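UPF0749 protein MT1873 (Mycobacterium tuberculosis, PDB 3GMG) is of unknown function but belongs to the UPF0749 (DUF881) family of bacterial proteins and is probably associated with the cell membrane. Local coordinates at residues Val38-Asp43 with Gly134-Gln139; Ile42-Pro47 with Leu100-Ser105; Leu107-Pro112 with Val144-Leu149. All coordinates share one frame; numbering follows the deposited sequence. Where two conformers were deposited one is given.

Interaction 1. Residues Val38-Asp43 with Gly134-Gln139; sequences VMITID and GRMVVQ
Thr41 and Val137 form the central hydrogen-bonded pair of an antiparallel ladder, with Thr41 N 2.8 Å from Val137 O. Met39-Gln139 and Asp43-Arg135 repeat the pattern on either side, giving six backbone bonds between strands whose local axes run at 167°. The pairs between them, Ile40-Val138 and Ile42-Met136, turn their side chains to the other face. There Met136 does most of the touching. Its CB lies 3.9 Å from Thr41 O, and CG, anti to the backbone N (chi1 -177°), comes to 3.6 Å from Ile40 CG2. SD stays alongside the same methyl, 3.9 Å from Ile40 CG2. A bend at chi3 (-77°) then brings CE within 4.0 Å of Ile40 CG2 while it also meets Ile42 CD1 at 4.2 Å. The thioether thus spans two isoleucines of the neighbouring strand, and Met119 of helix 112-119 packs on both Met136 and Ile40. The chemistry is therefore divided: backbone bonds set the register of the two strands, and apolar contacts between Met136 and the isoleucines fill the helix-covered face.

Interaction 2. Residues Ile42-Pro47 with Leu100-Ser105; sequences IDDPGP and LSPPYS
Ile42 and Tyr104 make the closing hydrogen-bonded pair of strands 37-43 and 104-109 in the five-stranded sheet, and this end of the contact is the tight one. Ile42 N reaches Tyr104 O at 2.9 Å with a nearly straight N-H...O angle of 171°, and the return bond runs from Tyr104 N to Ile42 O. Both side chains are buried under helix 51-63, Val57 touching Ile42 and Met54 touching Tyr104. Ile42 CB meets the edge of the phenol ring at Tyr104 CD1, 4.2 Å away. Pro102 CA sits 3.8 Å above the ring plane of Tyr104, over its centre; the peptide bond between Pro102 and Pro103 is cis, consistent with this fold-back. Beyond the pair both chains run as loops. Exposed Pro103 puts its CB 3.4 Å from Ile42 O. Asp44 CB packs against Pro102 CB at 3.7 Å, with CG trans to the amide nitrogen (chi1 -174°), which turns the carboxylate away from the proline ring. Here packing slackens: exposed Pro47, also after a cis peptide bond, has its Pro47 CB 4.5 Å from Pro102 CG. Tyr104 OH donates to a water, which donates to Asp44 OD2, 2.8 Å away. Gly48 N and Val49 N also bond to this carboxylate. Three donors are consistent with a charged aspartate that holds its own turn and reaches the tyrosine hydroxyl through a single water.

Interaction 3. Residues Leu107-Pro112 with Val144-Leu149; sequences LAIGDP and VDVTAL
The strand pieces Leu107-Ile109 and Val144-Val146 cross almost at right angles, 103° between their directions, with axes 6.7 Å apart at closest approach; they form no ladder, and the contact is made by side chains meeting side chains and carbonyl oxygens. Leu107 and Ile109 supply one surface, while Ala108 between them points away. Leu107 meets Val144 first: its CB lies 3.8 Å from Val144 CG1, the branch standing opposite the backbone nitrogen (chi1 169°), which lies against the leucine CB. The leucine tip continues past the valine until Leu107 CD1 touches the backbone at Asp145 O, 3.4 Å away. Ile109 approaches Val144 from a different direction. Extended at chi2 (166°), its CG1-CD1 arm reaches the other strand piece, with Ile109 CD1 3.7 Å from Val144 O and 3.8 Å from Val146 CG2. Val146 CG2 also approaches Leu107 CB, which closes the apolar patch. Asp145 takes little part; its carboxylate hydrogen-bonds to Thr34 and makes a salt bridge with Arg143. Tyr157 of the second subunit packs on Ile109, so the patch borders the dimer contact. The arrangement is consistent with orthogonal beta-sheet packing: the small antiparallel pair 33-35 and 143-146 lies across strand 104-109, on the face of the five-stranded sheet that also carries Met39.

How the interactions relate
Interactions 1 and 2 lie about 10 Å apart between centres and share Ile42 and Asp43, since strand 37-43 pairs with 135-141 along one edge and 104-109 along the other. Interaction 3 uses the far end of strand 104-109, about 20 Å from interaction 2 and 14 Å from interaction 1, whose Val38 N probably bonds to Ala108 O. Along the chain, interaction 2 closes before interaction 3 opens, whereas interactions 1 and 3 interleave. Strand 135-141 leads straight into 143-146, passing from sheet edge to the layer packed across it. In this C-terminal, DUF881-containing portion of the protein, the ranges predicted as membrane helices hold both strand and helix, not continuous helices.

Interaction 1. Residues Val38-Asp43 with Gly134-Gln139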
ATOM      1  N   VAL A  38      18.353   3.942  10.609  1.00 10.67           N
ATOM      2  CA  VAL A  38      19.506   3.968   9.715  1.00 10.82           C
ATOM      3  C   VAL A  38      19.389   5.104   8.716  1.00 10.28           C
ATOM      4  O   VAL A  38      18.290   5.588   8.425  1.00 10.02           O
ATOM      5  CB  VAL A  38      19.695   2.662   8.942  1.00 10.32           C
ATOM      6  CG1 VAL A  38      19.952   1.514   9.907  1.00 12.12           C
ATOM      7  CG2 VAL A  38      18.480   2.358   8.015  1.00 10.93           C
ATOM      8  N   MET A  39      20.556   5.554   8.250  1.00 10.36           N
ATOM      9  CA  MET A  39      20.678   6.370   7.049  1.00 10.48           C
ATOM     10  C   MET A  39      21.441   5.556   6.027  1.00 10.16           C
ATOM     11  O   MET A  39      22.539   5.047   6.297  1.00 11.46           O
ATOM     12  CB  MET A  39      21.412   7.664   7.349  1.00 10.82           C
ATOM     13  CG  MET A  39      21.623   8.574   6.136  1.00 11.31           C
ATOM     14  SD  MET A  39      22.328  10.256   6.468  1.00 10.19           S
ATOM     15  CE  MET A  39      23.921   9.744   6.976  1.00 17.75           C
ATOM     16  N   ILE A  40      20.854   5.446   4.848  1.00 10.55           N
ATOM     17  CA  ILE A  40      21.408   4.693   3.746  1.00 11.17           C
ATOM     18  C   ILE A  40      21.773   5.681   2.662  1.00 11.79           C
ATOM     19  O   ILE A  40      20.922   6.444   2.217  1.00 12.81           O
ATOM     20  CB  ILE A  40      20.372   3.712   3.174  1.00 12.11           C
ATOM     21  CG1 ILE A  40      19.861   2.783   4.284  1.00 14.19           C
ATOM     22  CG2 ILE A  40      20.962   2.924   1.990  1.00 13.26           C
ATOM     23  CD1 ILE A  40      18.539   2.164   4.010  1.00 18.50           C
ATOM     24  N   THR A  41      23.035   5.684   2.260  1.00 11.99           N
ATOM     25  CA  THR A  41      23.489   6.502   1.135  1.00 13.08           C
ATOM     26  C   THR A  41      23.721   5.601  -0.073  1.00 12.85           C
ATOM     27  O   THR A  41      24.346   4.547   0.050  1.00 12.81           O
ATOM     28  CB  THR A  41      24.771   7.219   1.470  1.00 13.92           C
ATOM     29  OG1 THR A  41      24.578   8.001   2.648  1.00 17.87           O
ATOM     30  CG2 THR A  41      25.193   8.104   0.312  1.00 15.66           C
ATOM     31  N   ILE A  42      23.195   6.003  -1.227  1.00 13.07           N
ATOM     32  CA  ILE A  42      23.425   5.287  -2.479  1.00 13.70           C
ATOM     33  C   ILE A  42      24.114   6.237  -3.457  1.00 14.16           C
ATOM     34  O   ILE A  42      23.520   7.251  -3.867  1.00 14.30           O
ATOM     35  CB  ILE A  42      22.116   4.770  -3.112  1.00 13.80           C
ATOM     36  CG1 ILE A  42      21.469   3.740  -2.187  1.00 16.28           C
ATOM     37  CG2 ILE A  42      22.427   4.117  -4.462  1.00 14.65           C
ATOM     38  CD1 ILE A  42      20.137   3.200  -2.657  1.00 17.54           C
ATOM     39  N   ASP A  43      25.367   5.934  -3.764  1.00 15.98           N
ATOM     40  CA  ASP A  43      26.088   6.640  -4.814  1.00 17.83           C
ATOM     41  C   ASP A  43      25.937   5.830  -6.092  1.00 17.64           C
ATOM     42  O   ASP A  43      26.161   4.610  -6.099  1.00 18.57           O
ATOM     43  CB  ASP A  43      27.557   6.811  -4.443  1.00 18.99           C
ATOM     44  CG  ASP A  43      28.262   7.844  -5.322  1.00 23.11           C
ATOM     45  OD1 ASP A  43      27.841   9.028  -5.331  1.00 30.58           O
ATOM     46  OD2 ASP A  43      29.244   7.477  -5.974  1.00 31.01           O
ATOM     47  N   GLY A 134      27.522   1.085  -8.480  1.00 19.14           N
ATOM     48  CA  GLY A 134      27.265   1.974  -7.347  1.00 18.29           C
ATOM     49  C   GLY A 134      27.767   1.435  -6.020  1.00 18.60           C
ATOM     50  O   GLY A 134      28.355   0.351  -5.934  1.00 18.61           O
ATOM     51  N   ARG A 135      27.555   2.225  -4.975  1.00 18.35           N
ATOM     52  CA  ARG A 135      27.994   1.922  -3.611  0.50 18.06           C
ATOM     53  C   ARG A 135      26.861   2.267  -2.666  1.00 17.22           C
ATOM     54  O   ARG A 135      26.229   3.286  -2.867  1.00 16.15           O
ATOM     55  CB  ARG A 135      29.181   2.815  -3.216  0.50 18.83           C
ATOM     56  CG  ARG A 135      30.525   2.139  -3.180  0.50 21.91           C
ATOM     57  CD  ARG A 135      31.406   2.815  -2.133  0.50 24.59           C
ATOM     58  NE  ARG A 135      31.332   4.281  -2.181  0.50 27.75           N
ATOM     59  CZ  ARG A 135      31.430   5.058  -1.104  0.50 28.67           C
ATOM     60  NH1 ARG A 135      31.591   4.495   0.085  0.50 29.10           N
ATOM     61  NH2 ARG A 135      31.357   6.385  -1.203  0.50 29.45           N
ATOM     62  N   MET A 136      26.678   1.473  -1.622  1.00 15.41           N
ATOM     63  CA  MET A 136      25.772   1.789  -0.542  1.00 14.32           C
ATOM     64  C   MET A 136      26.558   1.899   0.750  1.00 13.99           C
ATOM     65  O   MET A 136      27.428   1.069   1.025  1.00 15.23           O
ATOM     66  CB  MET A 136      24.715   0.680  -0.385  1.00 14.13           C
ATOM     67  CG  MET A 136      23.635   0.936   0.687  1.00 12.12           C
ATOM     68  SD  MET A 136      22.412  -0.482   0.913  1.00  9.10           S
ATOM     69  CE  MET A 136      21.385  -0.207  -0.539  1.00 16.27           C
ATOM     70  N   VAL A 137      26.255   2.927   1.536  1.00 12.43           N
ATOM     71  CA  VAL A 137      26.769   3.074   2.908  1.00 12.58           C
ATOM     72  C   VAL A 137      25.554   3.023   3.844  1.00 12.28           C
ATOM     73  O   VAL A 137      24.558   3.706   3.623  1.00 12.60           O
ATOM     74  CB  VAL A 137      27.528   4.403   3.118  1.00 13.05           C
ATOM     75  CG1 VAL A 137      28.011   4.530   4.573  1.00 14.38           C
ATOM     76  CG2 VAL A 137      28.694   4.507   2.132  1.00 15.71           C
ATOM     77  N   VAL A 138      25.641   2.211   4.894  1.00 12.58           N
ATOM     78  CA  VAL A 138      24.564   2.032   5.864  1.00 13.77           C
ATOM     79  C   VAL A 138      25.046   2.508   7.224  1.00 13.47           C
ATOM     80  O   VAL A 138      25.962   1.923   7.797  1.00 15.43           O
ATOM     81  CB  VAL A 138      24.170   0.539   5.950  1.00 14.17           C
ATOM     82  CG1 VAL A 138      23.043   0.349   6.946  1.00 15.14           C
ATOM     83  CG2 VAL A 138      23.739   0.018   4.591  1.00 16.13           C
ATOM     84  N   GLN A 139      24.455   3.574   7.727  1.00 12.42           N
ATOM     85  CA  GLN A 139      24.821   4.146   9.020  1.00 12.25           C
ATOM     86  C   GLN A 139      23.701   3.879  10.036  1.00 12.13           C
ATOM     87  O   GLN A 139      22.615   4.419   9.931  1.00 13.09           O
ATOM     88  CB  GLN A 139      25.065   5.655   8.886  1.00 12.98           C
ATOM     89  CG  GLN A 139      25.352   6.377  10.196  1.00 13.51           C
ATOM     90  CD  GLN A 139      26.704   6.002  10.749  1.00 16.12           C
ATOM     91  OE1 GLN A 139      27.736   6.351  10.164  1.00 16.12           O
ATOM     92  NE2 GLN A 139      26.725   5.222  11.833  1.00 17.48           N
TER

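Interaction 2. Residues Ile42-Pro47 with Leu100-Ser105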
ATOM      1  N   ILE A  42      23.195   6.003  -1.227  1.00 13.07           N
ATOM      2  CA  ILE A  42      23.425   5.287  -2.479  1.00 13.70           C
ATOM      3  C   ILE A  42      24.114   6.237  -3.457  1.00 14.16           C
ATOM      4  O   ILE A  42      23.520   7.251  -3.867  1.00 14.30           O
ATOM      5  CB  ILE A  42      22.116   4.770  -3.112  1.00 13.80           C
ATOM      6  CG1 ILE A  42      21.469   3.740  -2.187  1.00 16.28           C
ATOM      7  CG2 ILE A  42      22.427   4.117  -4.462  1.00 14.65           C
ATOM      8  CD1 ILE A  42      20.137   3.200  -2.657  1.00 17.54           C
ATOM      9  N   ASP A  43      25.367   5.934  -3.764  1.00 15.98           N
ATOM     10  CA  ASP A  43      26.088   6.640  -4.814  1.00 17.83           C
ATOM     11  C   ASP A  43      25.937   5.830  -6.092  1.00 17.64           C
ATOM     12  O   ASP A  43      26.161   4.610  -6.099  1.00 18.57           O
ATOM     13  CB  ASP A  43      27.557   6.811  -4.443  1.00 18.99           C
ATOM     14  CG  ASP A  43      28.262   7.844  -5.322  1.00 23.11           C
ATOM     15  OD1 ASP A  43      27.841   9.028  -5.331  1.00 30.58           O
ATOM     16  OD2 ASP A  43      29.244   7.477  -5.974  1.00 31.01           O
ATOM     17  N   ASP A  44      25.555   6.514  -7.167  1.00 17.97           N
ATOM     18  CA  ASP A  44      25.231   5.873  -8.441  1.00 18.13           C
ATOM     19  C   ASP A  44      25.907   6.643  -9.577  1.00 18.77           C
ATOM     20  O   ASP A  44      25.238   7.378 -10.312  1.00 19.13           O
ATOM     21  CB  ASP A  44      23.723   5.854  -8.637  1.00 17.76           C
ATOM     22  CG  ASP A  44      23.289   5.087  -9.874  1.00 16.91           C
ATOM     23  OD1 ASP A  44      24.089   4.279 -10.398  1.00 17.83           O
ATOM     24  OD2 ASP A  44      22.146   5.285 -10.309  1.00 16.97           O
ATOM     25  N   PRO A  45      27.223   6.458  -9.718  1.00 19.72           N
ATOM     26  CA  PRO A  45      27.982   7.251 -10.701  1.00 20.58           C
ATOM     27  C   PRO A  45      27.743   6.922 -12.179  1.00 21.43           C
ATOM     28  O   PRO A  45      28.131   7.730 -13.042  1.00 22.39           O
ATOM     29  CB  PRO A  45      29.425   6.962 -10.310  1.00 20.82           C
ATOM     30  CG  PRO A  45      29.376   5.591  -9.750  1.00 21.99           C
ATOM     31  CD  PRO A  45      28.114   5.577  -8.943  1.00 19.33           C
ATOM     32  N   GLY A  46      27.118   5.789 -12.493  1.00 21.36           N
ATOM     33  CA  GLY A  46      26.874   5.401 -13.890  1.00 21.51           C
ATOM     34  C   GLY A  46      26.131   6.446 -14.708  1.00 21.56           C
ATOM     35  O   GLY A  46      26.681   6.973 -15.696  1.00 22.27           O
ATOM     36  N   PRO A  47      24.874   6.738 -14.357  1.00 20.46           N
ATOM     37  CA  PRO A  47      24.041   6.079 -13.346  1.00 20.18           C
ATOM     38  C   PRO A  47      23.447   4.786 -13.886  1.00 20.29           C
ATOM     39  O   PRO A  47      23.213   4.655 -15.097  1.00 20.45           O
ATOM     40  CB  PRO A  47      22.935   7.095 -13.111  1.00 20.14           C
ATOM     41  CG  PRO A  47      22.777   7.748 -14.467  1.00 21.44           C
ATOM     42  CD  PRO A  47      24.150   7.847 -15.003  1.00 20.74           C
ATOM     43  N   LEU A 100      13.933  12.648  -8.528  1.00 19.50           N
ATOM     44  CA  LEU A 100      15.144  12.570  -7.730  1.00 18.73           C
ATOM     45  C   LEU A 100      16.304  12.103  -8.588  1.00 18.18           C
ATOM     46  O   LEU A 100      16.127  11.281  -9.500  1.00 18.61           O
ATOM     47  CB  LEU A 100      14.955  11.563  -6.582  1.00 17.90           C
ATOM     48  CG  LEU A 100      13.794  11.784  -5.617  1.00 18.92           C
ATOM     49  CD1 LEU A 100      13.872  10.766  -4.480  1.00 19.51           C
ATOM     50  CD2 LEU A 100      13.778  13.191  -5.047  1.00 19.64           C
ATOM     51  N   SER A 101      17.496  12.608  -8.291  1.00 17.92           N
ATOM     52  CA  SER A 101      18.722  12.195  -8.963  1.00 18.18           C
ATOM     53  C   SER A 101      19.800  11.855  -7.953  1.00 17.52           C
ATOM     54  O   SER A 101      19.827  12.420  -6.859  1.00 17.82           O
ATOM     55  CB  SER A 101      19.207  13.309  -9.889  1.00 19.01           C
ATOM     56  OG  SER A 101      18.229  13.513 -10.886  1.00 23.34           O
ATOM     57  N   PRO A 102      20.696  10.922  -8.297  1.00 16.37           N
ATOM     58  CA  PRO A 102      21.667  10.482  -7.290  1.00 16.36           C
ATOM     59  C   PRO A 102      22.743  11.531  -6.984  1.00 16.38           C
ATOM     60  O   PRO A 102      22.994  12.433  -7.820  1.00 17.40           O
ATOM     61  CB  PRO A 102      22.281   9.218  -7.900  1.00 17.04           C
ATOM     62  CG  PRO A 102      22.089   9.413  -9.380  1.00 16.21           C
ATOM     63  CD  PRO A 102      20.830  10.185  -9.568  1.00 16.60           C
ATOM     64  N   PRO A 103      23.390  11.437  -5.816  1.00 15.84           N
ATOM     65  CA  PRO A 103      23.217  10.358  -4.827  1.00 14.85           C
ATOM     66  C   PRO A 103      21.921  10.478  -4.038  1.00 14.33           C
ATOM     67  O   PRO A 103      21.357  11.560  -3.923  1.00 13.90           O
ATOM     68  CB  PRO A 103      24.438  10.511  -3.915  1.00 15.35           C
ATOM     69  CG  PRO A 103      24.819  11.950  -4.026  1.00 16.08           C
ATOM     70  CD  PRO A 103      24.468  12.364  -5.430  1.00 16.37           C
ATOM     71  N   TYR A 104      21.455   9.338  -3.536  1.00 12.64           N
ATOM     72  CA  TYR A 104      20.231   9.278  -2.747  1.00 12.06           C
ATOM     73  C   TYR A 104      20.556   9.016  -1.280  1.00 12.13           C
ATOM     74  O   TYR A 104      21.554   8.370  -0.969  1.00 12.62           O
ATOM     75  CB  TYR A 104      19.315   8.148  -3.247  1.00 12.37           C
ATOM     76  CG  TYR A 104      19.071   8.120  -4.757  1.00 12.24           C
ATOM     77  CD1 TYR A 104      19.586   7.104  -5.548  1.00 14.12           C
ATOM     78  CD2 TYR A 104      18.296   9.088  -5.364  1.00 14.60           C
ATOM     79  CE1 TYR A 104      19.358   7.076  -6.921  1.00 14.82           C
ATOM     80  CE2 TYR A 104      18.063   9.072  -6.722  1.00 15.63           C
ATOM     81  CZ  TYR A 104      18.596   8.086  -7.492  1.00 15.59           C
ATOM     82  OH  TYR A 104      18.329   8.080  -8.853  1.00 16.92           O
ATOM     83  N   SER A 105      19.678   9.485  -0.404  1.00 12.49           N
ATOM     84  CA  SER A 105      19.773   9.200   1.042  1.00 13.88           C
ATOM     85  C   SER A 105      18.423   8.677   1.478  1.00 13.77           C
ATOM     86  O   SER A 105      17.401   9.300   1.205  1.00 16.14           O
ATOM     87  CB  SER A 105      20.121  10.485   1.812  1.00 14.78           C
ATOM     88  OG  SER A 105      20.535  10.209   3.149  1.00 20.06           O
TER
HETATM   89  O   HOH W   1      19.532   6.237 -10.349  1.00 16.79           O

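Interaction 3. Residues Leu107-Pro112 with Val144-Leu149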
ATOM      1  N   LEU A 107      16.278   7.492   4.808  1.00 10.17           N
ATOM      2  CA  LEU A 107      16.198   7.507   6.276  1.00 10.22           C
ATOM      3  C   LEU A 107      15.100   6.557   6.686  1.00 10.54           C
ATOM      4  O   LEU A 107      14.022   6.572   6.115  1.00 11.01           O
ATOM      5  CB  LEU A 107      15.865   8.900   6.784  1.00 10.92           C
ATOM      6  CG  LEU A 107      16.770  10.036   6.314  1.00 13.14           C
ATOM      7  CD1 LEU A 107      16.183  11.374   6.701  1.00 15.33           C
ATOM      8  CD2 LEU A 107      18.137   9.894   6.970  1.00 15.92           C
ATOM      9  N   ALA A 108      15.371   5.703   7.653  1.00  9.88           N
ATOM     10  CA  ALA A 108      14.363   4.755   8.147  1.00  9.85           C
ATOM     11  C   ALA A 108      14.467   4.637   9.658  1.00 10.30           C
ATOM     12  O   ALA A 108      15.562   4.518  10.199  1.00 11.27           O
ATOM     13  CB  ALA A 108      14.534   3.420   7.533  1.00 11.03           C
ATOM     14  N   ILE A 109      13.320   4.671  10.312  1.00  9.86           N
ATOM     15  CA  ILE A 109      13.218   4.533  11.764  1.00 10.72           C
ATOM     16  C   ILE A 109      12.806   3.115  12.091  1.00 10.84           C
ATOM     17  O   ILE A 109      11.818   2.612  11.545  1.00 11.65           O
ATOM     18  CB  ILE A 109      12.240   5.545  12.354  1.00 10.53           C
ATOM     19  CG1 ILE A 109      12.801   6.977  12.247  1.00 11.82           C
ATOM     20  CG2 ILE A 109      11.944   5.230  13.839  1.00 12.12           C
ATOM     21  CD1 ILE A 109      11.794   8.079  12.495  1.00 13.48           C
ATOM     22  N   GLY A 110      13.574   2.468  12.949  1.00 11.25           N
ATOM     23  CA  GLY A 110      13.352   1.061  13.329  1.00 11.98           C
ATOM     24  C   GLY A 110      14.533   0.552  14.125  1.00 12.97           C
ATOM     25  O   GLY A 110      15.400   1.338  14.499  1.00 11.92           O
ATOM     26  N   ASP A 111      14.610  -0.756  14.379  1.00 13.44           N
ATOM     27  CA  ASP A 111      15.768  -1.321  15.080  1.00 13.59           C
ATOM     28  C   ASP A 111      16.999  -1.251  14.169  1.00 13.05           C
ATOM     29  O   ASP A 111      17.055  -1.928  13.138  1.00 12.95           O
ATOM     30  CB  ASP A 111      15.519  -2.769  15.517  1.00 14.85           C
ATOM     31  CG  ASP A 111      16.690  -3.339  16.250  1.00 16.21           C
ATOM     32  OD1 ASP A 111      17.030  -2.764  17.304  1.00 18.92           O
ATOM     33  OD2 ASP A 111      17.307  -4.305  15.745  1.00 18.26           O
ATOM     34  N   PRO A 112      18.005  -0.440  14.546  1.00 12.55           N
ATOM     35  CA  PRO A 112      19.116  -0.231  13.591  1.00 12.57           C
ATOM     36  C   PRO A 112      19.863  -1.501  13.136  1.00 12.95           C
ATOM     37  O   PRO A 112      20.121  -1.661  11.949  1.00 12.73           O
ATOM     38  CB  PRO A 112      20.027   0.780  14.326  1.00 13.29           C
ATOM     39  CG  PRO A 112      19.161   1.463  15.242  1.00 13.47           C
ATOM     40  CD  PRO A 112      18.170   0.428  15.722  1.00 13.06           C
ATOM     41  N   VAL A 144      17.287   9.217  14.176  1.00 12.93           N
ATOM     42  CA  VAL A 144      17.048   9.605  12.795  1.00 12.92           C
ATOM     43  C   VAL A 144      15.754  10.401  12.781  1.00 12.59           C
ATOM     44  O   VAL A 144      14.795  10.022  13.469  1.00 12.33           O
ATOM     45  CB  VAL A 144      16.890   8.328  11.946  1.00 13.65           C
ATOM     46  CG1 VAL A 144      16.377   8.657  10.534  1.00 15.67           C
ATOM     47  CG2 VAL A 144      18.200   7.547  11.894  1.00 15.17           C
ATOM     48  N   ASP A 145      15.700  11.500  12.036  1.00 11.95           N
ATOM     49  CA  ASP A 145      14.490  12.313  11.924  1.00 12.71           C
ATOM     50  C   ASP A 145      13.873  12.211  10.536  1.00 12.54           C
ATOM     51  O   ASP A 145      14.553  12.426   9.541  1.00 13.50           O
ATOM     52  CB  ASP A 145      14.771  13.793  12.211  1.00 13.19           C
ATOM     53  CG  ASP A 145      15.155  14.075  13.674  1.00 16.39           C
ATOM     54  OD1 ASP A 145      15.178  13.168  14.524  1.00 15.46           O
ATOM     55  OD2 ASP A 145      15.458  15.257  13.947  1.00 20.81           O
ATOM     56  N   VAL A 146      12.594  11.853  10.488  1.00 12.28           N
ATOM     57  CA  VAL A 146      11.823  11.774   9.260  1.00 13.13           C
ATOM     58  C   VAL A 146      10.825  12.909   9.311  1.00 13.97           C
ATOM     59  O   VAL A 146       9.825  12.830  10.029  1.00 14.79           O
ATOM     60  CB  VAL A 146      11.120  10.401   9.117  1.00 12.13           C
ATOM     61  CG1 VAL A 146      10.087  10.436   7.978  1.00 12.99           C
ATOM     62  CG2 VAL A 146      12.168   9.312   8.883  1.00 13.12           C
ATOM     63  N   THR A 147      11.092  13.977   8.580  1.00 14.76           N
ATOM     64  CA  THR A 147      10.294  15.189   8.708  1.00 16.18           C
ATOM     65  C   THR A 147       9.420  15.481   7.494  1.00 15.85           C
ATOM     66  O   THR A 147       8.519  16.325   7.579  1.00 17.69           O
ATOM     67  CB  THR A 147      11.201  16.426   8.988  1.00 16.96           C
ATOM     68  OG1 THR A 147      12.098  16.610   7.894  1.00 19.47           O
ATOM     69  CG2 THR A 147      11.991  16.241  10.267  1.00 17.55           C
ATOM     70  N   ALA A 148       9.680  14.815   6.365  1.00 15.09           N
ATOM     71  CA  ALA A 148       8.843  14.976   5.194  1.00 15.22           C
ATOM     72  C   ALA A 148       7.449  14.446   5.493  1.00 15.90           C
ATOM     73  O   ALA A 148       7.311  13.475   6.210  1.00 14.46           O
ATOM     74  CB  ALA A 148       9.457  14.228   3.991  1.00 15.30           C
ATOM     75  N   LEU A 149       6.432  15.072   4.900  1.00 17.31           N
ATOM     76  CA  LEU A 149       5.044  14.694   5.097  1.00 18.24           C
ATOM     77  C   LEU A 149       4.414  14.227   3.794  1.00 19.30           C
ATOM     78  O   LEU A 149       4.796  14.663   2.709  1.00 19.51           O
ATOM     79  CB  LEU A 149       4.241  15.883   5.644  1.00 18.96           C
ATOM     80  CG  LEU A 149       4.811  16.570   6.883  1.00 19.31           C
ATOM     81  CD1 LEU A 149       3.895  17.733   7.284  1.00 21.52           C
ATOM     82  CD2 LEU A 149       5.017  15.603   8.051  1.00 19.60           C
TER